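Local coordinates for Can2 (Sulfobacillus thermosulfidooxidans, PDB 7BDV), which binds the CRISPR second messenger cyclic tetra-adenylate and acts as a dual-specificity nuclease that potentiates type III CRISPR defence, at residues Ala255-Lys260 with Phe281-Lys286; Asn304-Ile309 with Thr335-Lys340. All blocks are in the same frame, centred on the assembly; numbering follows the deposited sequence.

How the interactions relate
Both contacts belong to the nuclease half of the chain, in its Card1-like endonuclease domain, and they follow one another in sequence: interaction 1 closes before interaction 2 opens. Their centres are 28 Å apart and their nearest atoms about 17 Å, so they do not touch. They lie at different parts of the same mixed sheet. In interaction 1 the residues just before strand 262-269 pair with strand 279-283; through strand 286-291 the sheet continues to 325-329 and 347-350, and the helices of interaction 2 pack near strand 347-350. The nearest atom of interaction 1 is about 5 Å from the bound nucleic acid, cyclic tetra-adenylate, whereas the nearest atom of interaction 2 is about 19 Å from it.

Interaction 1 of 2, residues Ala255-Lys260 with Phe281-Lys286; sequences AQYPIK and FLYHNK
Tyr-283 has the most surface buried here, and it lies against the chain at Tyr-257, Pro-258 and Ile-259. CG stands anti to the backbone N (chi1 -173°), which carries the ring out toward the proline: Tyr-283 CE1 meets Pro-258 CD at 3.6 Å, and Tyr-283 CD1 lies 3.5 Å from Pro-258 O, an oxygen near the ring plane. Farther out, Tyr-283 OH comes in at the edge of the Tyr-257 ring, 3.5 Å from Tyr-257 CD2. From the following residue, His-284 CD2 lies over one face of the Tyr-283 ring, offset toward its rim. Pro-258 is the centre of an inverse gamma turn, with Ile-259 N bonded to Tyr-257 O.

Lys-260 then pairs with Leu-282 as an antiparallel hydrogen-bonded pair. Lys-260 N reaches Leu-282 O at 2.8 Å, and Leu-282 N returns to Lys-260 O at 2.8 Å, nearly straight at 175°. The pair sits just before strand 262-269, next to the antiparallel pairing of that strand with 279-283, the latter turning into 286-291 through a type I' hairpin turn, Tyr-283 to Lys-286. Lys-260 CB sits 4.1 Å from Leu-282 CB, while the lysine NZ leaves to bind the carbonyls of Asp-139 and Leu-141.

Ile-259 packs on Phe-281, with Ile-259 CG2 3.7 Å from Phe-281 CB and CD1 over one face of the phenyl ring, whose stacking partner is His-288.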
ATOM      1  N   ALA A 255      -4.753 -25.797 -16.482  1.00 40.04           N
ATOM      2  CA  ALA A 255      -4.504 -27.061 -17.213  1.00 40.43           C
ATOM      3  C   ALA A 255      -3.084 -27.012 -17.801  1.00 40.99           C
ATOM      4  O   ALA A 255      -2.527 -28.082 -18.025  1.00 36.54           O
ATOM      5  CB  ALA A 255      -5.582 -27.302 -18.249  1.00 42.99           C
ATOM      6  N   GLN A 256      -2.484 -25.821 -17.972  1.00 35.99           N
ATOM      7  CA  GLN A 256      -1.131 -25.700 -18.596  1.00 36.70           C
ATOM      8  C   GLN A 256      -0.123 -24.965 -17.692  1.00 34.98           C
ATOM      9  O   GLN A 256       1.076 -25.044 -17.956  1.00 35.95           O
ATOM     10  CB  GLN A 256      -1.280 -25.016 -19.961  1.00 39.81           C
ATOM     11  CG  GLN A 256      -1.910 -25.909 -21.025  1.00 42.96           C
ATOM     12  CD  GLN A 256      -1.060 -27.101 -21.401  1.00 44.97           C
ATOM     13  OE1 GLN A 256      -1.267 -28.208 -20.922  1.00 42.16           O
ATOM     14  NE2 GLN A 256      -0.089 -26.886 -22.265  1.00 40.88           N
ATOM     15  N   TYR A 257      -0.581 -24.151 -16.740  1.00 36.57           N
ATOM     16  CA  TYR A 257       0.264 -23.350 -15.826  1.00 32.30           C
ATOM     17  C   TYR A 257      -0.015 -23.810 -14.393  1.00 37.14           C
ATOM     18  O   TYR A 257      -1.172 -24.030 -14.017  1.00 34.03           O
ATOM     19  CB  TYR A 257      -0.008 -21.861 -15.998  1.00 33.61           C
ATOM     20  CG  TYR A 257       0.287 -21.324 -17.378  1.00 30.52           C
ATOM     21  CD1 TYR A 257      -0.591 -21.524 -18.426  1.00 34.38           C
ATOM     22  CD2 TYR A 257       1.389 -20.531 -17.611  1.00 32.17           C
ATOM     23  CE1 TYR A 257      -0.351 -21.012 -19.691  1.00 32.87           C
ATOM     24  CE2 TYR A 257       1.646 -19.999 -18.867  1.00 35.94           C
ATOM     25  CZ  TYR A 257       0.780 -20.255 -19.914  1.00 33.17           C
ATOM     26  OH  TYR A 257       1.039 -19.784 -21.175  1.00 37.27           O
ATOM     27  N   PRO A 258       1.042 -23.971 -13.566  1.00 38.02           N
ATOM     28  CA  PRO A 258       0.904 -24.447 -12.183  1.00 44.45           C
ATOM     29  C   PRO A 258       0.364 -23.386 -11.206  1.00 41.34           C
ATOM     30  O   PRO A 258       1.035 -22.973 -10.312  1.00 44.91           O
ATOM     31  CB  PRO A 258       2.349 -24.827 -11.828  1.00 37.01           C
ATOM     32  CG  PRO A 258       3.167 -23.807 -12.577  1.00 38.38           C
ATOM     33  CD  PRO A 258       2.442 -23.682 -13.904  1.00 39.11           C
ATOM     34  N   ILE A 259      -0.859 -22.929 -11.431  1.00 40.65           N
ATOM     35  CA  ILE A 259      -1.642 -22.097 -10.484  1.00 37.83           C
ATOM     36  C   ILE A 259      -1.968 -22.994  -9.276  1.00 37.55           C
ATOM     37  O   ILE A 259      -2.438 -24.083  -9.526  1.00 36.52           O
ATOM     38  CB  ILE A 259      -2.887 -21.576 -11.217  1.00 34.52           C
ATOM     39  CG1 ILE A 259      -2.508 -20.379 -12.115  1.00 39.63           C
ATOM     40  CG2 ILE A 259      -3.988 -21.245 -10.245  1.00 32.19           C
ATOM     41  CD1 ILE A 259      -3.651 -19.845 -12.927  1.00 46.76           C
ATOM     42  N   LYS A 260      -1.755 -22.531  -8.047  1.00 40.00           N
ATOM     43  CA  LYS A 260      -1.946 -23.343  -6.806  1.00 42.98           C
ATOM     44  C   LYS A 260      -3.039 -22.728  -5.928  1.00 39.88           C
ATOM     45  O   LYS A 260      -3.094 -21.466  -5.824  1.00 29.52           O
ATOM     46  CB  LYS A 260      -0.633 -23.408  -6.013  1.00 48.74           C
ATOM     47  CG  LYS A 260       0.297 -24.540  -6.401  1.00 55.62           C
ATOM     48  CD  LYS A 260       1.337 -24.810  -5.332  1.00 60.02           C
ATOM     49  CE  LYS A 260       0.765 -25.366  -4.045  1.00 57.84           C
ATOM     50  NZ  LYS A 260       1.799 -25.375  -2.992  1.00 54.02           N
ATOM     51  N   PHE A 281      -5.196 -17.023  -5.853  1.00 37.32           N
ATOM     52  CA  PHE A 281      -4.341 -18.203  -6.120  1.00 34.44           C
ATOM     53  C   PHE A 281      -2.904 -17.808  -5.838  1.00 34.52           C
ATOM     54  O   PHE A 281      -2.590 -16.563  -5.732  1.00 28.78           O
ATOM     55  CB  PHE A 281      -4.505 -18.741  -7.544  1.00 35.07           C
ATOM     56  CG  PHE A 281      -4.271 -17.748  -8.657  1.00 35.40           C
ATOM     57  CD1 PHE A 281      -5.267 -16.860  -9.039  1.00 37.33           C
ATOM     58  CD2 PHE A 281      -3.059 -17.688  -9.305  1.00 32.13           C
ATOM     59  CE1 PHE A 281      -5.039 -15.937 -10.049  1.00 34.27           C
ATOM     60  CE2 PHE A 281      -2.837 -16.777 -10.333  1.00 35.05           C
ATOM     61  CZ  PHE A 281      -3.832 -15.909 -10.704  1.00 33.43           C
ATOM     62  N   LEU A 282      -2.063 -18.832  -5.762  1.00 30.89           N
ATOM     63  CA  LEU A 282      -0.594 -18.708  -5.715  1.00 33.42           C
ATOM     64  C   LEU A 282      -0.060 -19.091  -7.085  1.00 30.14           C
ATOM     65  O   LEU A 282      -0.516 -20.084  -7.686  1.00 34.87           O
ATOM     66  CB  LEU A 282      -0.010 -19.635  -4.645  1.00 34.64           C
ATOM     67  CG  LEU A 282      -0.018 -19.118  -3.222  1.00 39.75           C
ATOM     68  CD1 LEU A 282       0.537 -20.181  -2.288  1.00 47.42           C
ATOM     69  CD2 LEU A 282       0.789 -17.849  -3.087  1.00 42.11           C
ATOM     70  N   TYR A 283       0.936 -18.364  -7.534  1.00 32.29           N
ATOM     71  CA  TYR A 283       1.701 -18.682  -8.759  1.00 35.25           C
ATOM     72  C   TYR A 283       3.102 -18.152  -8.563  1.00 33.04           C
ATOM     73  O   TYR A 283       3.211 -16.954  -8.315  1.00 27.13           O
ATOM     74  CB  TYR A 283       1.050 -18.053  -9.990  1.00 35.99           C
ATOM     75  CG  TYR A 283       1.687 -18.478 -11.280  1.00 35.46           C
ATOM     76  CD1 TYR A 283       1.489 -19.757 -11.730  1.00 39.67           C
ATOM     77  CD2 TYR A 283       2.484 -17.631 -12.044  1.00 37.74           C
ATOM     78  CE1 TYR A 283       2.066 -20.208 -12.902  1.00 40.12           C
ATOM     79  CE2 TYR A 283       3.066 -18.061 -13.223  1.00 35.61           C
ATOM     80  CZ  TYR A 283       2.858 -19.359 -13.651  1.00 38.80           C
ATOM     81  OH  TYR A 283       3.425 -19.838 -14.789  1.00 45.28           O
ATOM     82  N   HIS A 284       4.104 -19.035  -8.646  1.00 37.91           N
ATOM     83  CA  HIS A 284       5.527 -18.702  -8.393  1.00 37.94           C
ATOM     84  C   HIS A 284       5.655 -18.093  -7.000  1.00 36.33           C
ATOM     85  O   HIS A 284       6.348 -17.077  -6.870  1.00 35.04           O
ATOM     86  CB  HIS A 284       6.046 -17.792  -9.520  1.00 43.06           C
ATOM     87  CG  HIS A 284       6.144 -18.482 -10.833  1.00 44.97           C
ATOM     88  ND1 HIS A 284       6.506 -17.815 -11.995  1.00 49.71           N
ATOM     89  CD2 HIS A 284       5.951 -19.780 -11.168  1.00 52.94           C
ATOM     90  CE1 HIS A 284       6.524 -18.677 -12.991  1.00 48.51           C
ATOM     91  NE2 HIS A 284       6.169 -19.896 -12.508  1.00 48.87           N
ATOM     92  N   ASN A 285       4.960 -18.652  -6.007  1.00 34.77           N
ATOM     93  CA  ASN A 285       5.081 -18.256  -4.581  1.00 36.24           C
ATOM     94  C   ASN A 285       4.601 -16.820  -4.338  1.00 38.38           C
ATOM     95  O   ASN A 285       4.939 -16.284  -3.302  1.00 38.84           O
ATOM     96  CB  ASN A 285       6.523 -18.400  -4.105  1.00 33.13           C
ATOM     97  CG  ASN A 285       6.973 -19.837  -4.220  1.00 40.02           C
ATOM     98  OD1 ASN A 285       6.268 -20.728  -3.747  1.00 41.61           O
ATOM     99  ND2 ASN A 285       8.087 -20.073  -4.902  1.00 40.99           N
ATOM    100  N   LYS A 286       3.818 -16.246  -5.242  1.00 36.11           N
ATOM    101  CA  LYS A 286       3.234 -14.891  -5.072  1.00 35.69           C
ATOM    102  C   LYS A 286       1.715 -15.001  -5.015  1.00 34.07           C
ATOM    103  O   LYS A 286       1.152 -15.737  -5.885  1.00 33.88           O
ATOM    104  CB  LYS A 286       3.649 -14.004  -6.244  1.00 38.27           C
ATOM    105  CG  LYS A 286       5.121 -13.657  -6.310  1.00 44.20           C
ATOM    106  CD  LYS A 286       5.385 -12.691  -7.458  1.00 50.42           C
ATOM    107  CE  LYS A 286       6.838 -12.568  -7.853  1.00 61.61           C
ATOM    108  NZ  LYS A 286       7.220 -13.666  -8.778  1.00 67.07           N
TER
HETATM  109  O   HOH W   1       2.938 -22.184  -9.034  1.00 44.77           O

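Interaction 2 of 2, residues Asn304-Ile309 with Thr335-Lys340; sequences NPMETI and TQAAKK
Ala-338 meets Pro-305 and Ile-309 with its single methyl group, and of all the residues here it has the most surface covered by the contact. Ala-338 CB comes 3.6 Å from Pro-305 CG, an atom of the proline ring at the beginning of the segment that carries helix 306-320. One turn further on, Ile-309 CD1 reaches the same Ala-338 CB at 3.8 Å. The isoleucine gets there with CG1 anti to its own carbonyl carbon (chi1 -63°) and CD1 extended beyond it, so that its outermost carbon touches the other helix. The small alanine side chain is thus met by residues four apart in sequence, linked by the backbone bond from Ile-309 N to Pro-305 O.

Selenomethionine Met-306 contributes the second apolar patch. Its chain bends at chi2 and chi3, which brings Met-306 SE to 4.1 Å from Ala-338 CA and sets the methyl Met-306 CE alongside Ala-337, 4.0 Å from Ala-337 CB. The Arg-341 side chain, a turn later in helix 336-344, also touches Met-306 and Ile-309.

Side-chain carbons also meet backbone carbonyls. Ile-309 CD1 lies 3.3 Å from Ala-338 O, a close approach, and Met-306 CE is 3.8 Å from Ala-337 O. No hydrogen bond joins the two segments.

Ile-309 also packs on Ile-347 of strand 347-350. This is helix-to-helix packing through small alanines: the N-terminal parts of helices 306-320 and 336-344 meet beside the parallel strands 325-329 and 347-350, an alpha/beta layering consistent with the PDDEXK nuclease fold.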
ATOM      1  N   ASN A 304     -19.055   3.028 -10.092  1.00 75.38           N
ATOM      2  CA  ASN A 304     -18.046   4.008  -9.603  1.00 77.04           C
ATOM      3  C   ASN A 304     -16.823   3.248  -9.086  1.00 79.99           C
ATOM      4  O   ASN A 304     -16.762   2.854  -7.923  1.00 82.78           O
ATOM      5  CB  ASN A 304     -18.592   4.984  -8.559  1.00 82.95           C
ATOM      6  CG  ASN A 304     -19.386   4.324  -7.454  1.00 91.60           C
ATOM      7  ND2 ASN A 304     -19.541   5.025  -6.344  1.00 91.42           N
ATOM      8  N   PRO A 305     -15.787   3.064  -9.937  1.00 74.85           N
ATOM      9  CA  PRO A 305     -14.691   2.142  -9.640  1.00 72.17           C
ATOM     10  C   PRO A 305     -13.684   2.644  -8.605  1.00 68.32           C
ATOM     11  O   PRO A 305     -12.898   1.860  -8.060  1.00 56.05           O
ATOM     12  CB  PRO A 305     -14.018   2.007 -11.021  1.00 72.80           C
ATOM     13  CG  PRO A 305     -14.217   3.377 -11.657  1.00 71.66           C
ATOM     14  CD  PRO A 305     -15.608   3.772 -11.215  1.00 73.37           C
HETATM   15  N   MSE A 306     -13.648   3.964  -8.383  1.00 67.71           N
HETATM   16  CA  MSE A 306     -12.561   4.582  -7.639  1.00 70.03           C
HETATM   17  C   MSE A 306     -12.504   4.047  -6.205  1.00 56.53           C
HETATM   18  O   MSE A 306     -11.428   3.722  -5.719  1.00 53.78           O
HETATM   19  CB  MSE A 306     -12.693   6.109  -7.670  1.00 88.48           C
HETATM   20  CG  MSE A 306     -12.377   6.738  -9.015  1.00105.23           C
HETATM   21 SE   MSE A 306     -10.508   6.450  -9.554  1.00137.33          SE
HETATM   22  CE  MSE A 306      -9.779   8.107 -10.340  1.00133.37           C
ATOM     23  N   GLU A 307     -13.653   3.945  -5.526  1.00 53.40           N
ATOM     24  CA  GLU A 307     -13.678   3.411  -4.172  1.00 47.58           C
ATOM     25  C   GLU A 307     -13.127   1.969  -4.174  1.00 46.56           C
ATOM     26  O   GLU A 307     -12.416   1.614  -3.234  1.00 49.32           O
ATOM     27  CB  GLU A 307     -15.090   3.502  -3.578  1.00 48.65           C
ATOM     28  N   THR A 308     -13.411   1.175  -5.206  1.00 47.94           N
ATOM     29  CA  THR A 308     -12.977  -0.245  -5.330  1.00 49.74           C
ATOM     30  C   THR A 308     -11.454  -0.294  -5.520  1.00 50.74           C
ATOM     31  O   THR A 308     -10.786  -1.180  -4.920  1.00 42.90           O
ATOM     32  CB  THR A 308     -13.734  -0.951  -6.461  1.00 45.83           C
ATOM     33  N   ILE A 309     -10.899   0.627  -6.316  1.00 43.18           N
ATOM     34  CA  ILE A 309      -9.433   0.652  -6.562  1.00 44.39           C
ATOM     35  C   ILE A 309      -8.676   0.894  -5.242  1.00 41.49           C
ATOM     36  O   ILE A 309      -7.650   0.224  -5.023  1.00 45.40           O
ATOM     37  CB  ILE A 309      -9.064   1.684  -7.641  1.00 44.82           C
ATOM     38  CG1 ILE A 309      -9.689   1.316  -8.990  1.00 48.81           C
ATOM     39  CG2 ILE A 309      -7.553   1.827  -7.720  1.00 42.18           C
ATOM     40  CD1 ILE A 309      -9.693   2.455 -10.005  1.00 53.48           C
ATOM     41  N   THR A 335     -13.400   4.208 -17.024  1.00 50.78           N
ATOM     42  CA  THR A 335     -12.914   5.553 -17.430  1.00 57.39           C
ATOM     43  C   THR A 335     -11.383   5.542 -17.467  1.00 54.06           C
ATOM     44  O   THR A 335     -10.748   4.624 -16.836  1.00 53.11           O
ATOM     45  CB  THR A 335     -13.444   6.635 -16.485  1.00 60.53           C
ATOM     46  OG1 THR A 335     -12.862   7.861 -16.923  1.00 78.23           O
ATOM     47  CG2 THR A 335     -13.122   6.380 -15.030  1.00 58.62           C
ATOM     48  N   GLN A 336     -10.790   6.507 -18.172  1.00 53.15           N
ATOM     49  CA  GLN A 336      -9.316   6.593 -18.342  1.00 55.49           C
ATOM     50  C   GLN A 336      -8.667   6.823 -16.975  1.00 49.76           C
ATOM     51  O   GLN A 336      -7.635   6.213 -16.702  1.00 58.75           O
ATOM     52  CB  GLN A 336      -8.927   7.689 -19.337  1.00 59.26           C
ATOM     53  CG  GLN A 336      -7.702   7.316 -20.155  1.00 65.68           C
ATOM     54  CD  GLN A 336      -7.834   5.927 -20.727  1.00 69.18           C
ATOM     55  OE1 GLN A 336      -8.702   5.654 -21.549  1.00 65.81           O
ATOM     56  NE2 GLN A 336      -6.982   5.022 -20.273  1.00 76.46           N
ATOM     57  N   ALA A 337      -9.272   7.665 -16.144  1.00 50.53           N
ATOM     58  CA  ALA A 337      -8.789   8.039 -14.802  1.00 49.35           C
ATOM     59  C   ALA A 337      -8.666   6.786 -13.922  1.00 48.43           C
ATOM     60  O   ALA A 337      -7.655   6.663 -13.206  1.00 49.57           O
ATOM     61  CB  ALA A 337      -9.740   9.045 -14.216  1.00 48.93           C
ATOM     62  N   ALA A 338      -9.658   5.902 -13.952  1.00 46.04           N
ATOM     63  CA  ALA A 338      -9.691   4.658 -13.145  1.00 48.84           C
ATOM     64  C   ALA A 338      -8.542   3.757 -13.595  1.00 42.55           C
ATOM     65  O   ALA A 338      -7.860   3.182 -12.712  1.00 44.07           O
ATOM     66  CB  ALA A 338     -11.026   3.960 -13.273  1.00 51.45           C
ATOM     67  N   LYS A 339      -8.296   3.686 -14.912  1.00 42.94           N
ATOM     68  CA  LYS A 339      -7.205   2.870 -15.505  1.00 43.18           C
ATOM     69  C   LYS A 339      -5.857   3.468 -15.098  1.00 41.61           C
ATOM     70  O   LYS A 339      -4.927   2.694 -14.755  1.00 37.60           O
ATOM     71  CB  LYS A 339      -7.352   2.748 -17.027  1.00 52.32           C
ATOM     72  CG  LYS A 339      -8.383   1.726 -17.500  1.00 50.73           C
ATOM     73  CD  LYS A 339      -8.777   1.875 -18.945  1.00 54.40           C
ATOM     74  CE  LYS A 339      -9.615   0.719 -19.443  1.00 59.99           C
ATOM     75  NZ  LYS A 339     -10.315   1.076 -20.698  1.00 62.89           N
ATOM     76  N   LYS A 340      -5.741   4.796 -15.109  1.00 37.96           N
ATOM     77  CA  LYS A 340      -4.486   5.486 -14.734  1.00 39.91           C
ATOM     78  C   LYS A 340      -4.189   5.245 -13.242  1.00 41.42           C
ATOM     79  O   LYS A 340      -3.003   5.032 -12.908  1.00 43.34           O
ATOM     80  CB  LYS A 340      -4.570   6.966 -15.120  1.00 45.09           C
ATOM     81  CG  LYS A 340      -4.210   7.246 -16.582  1.00 47.00           C
ATOM     82  CD  LYS A 340      -4.789   8.549 -17.158  1.00 53.94           C
TER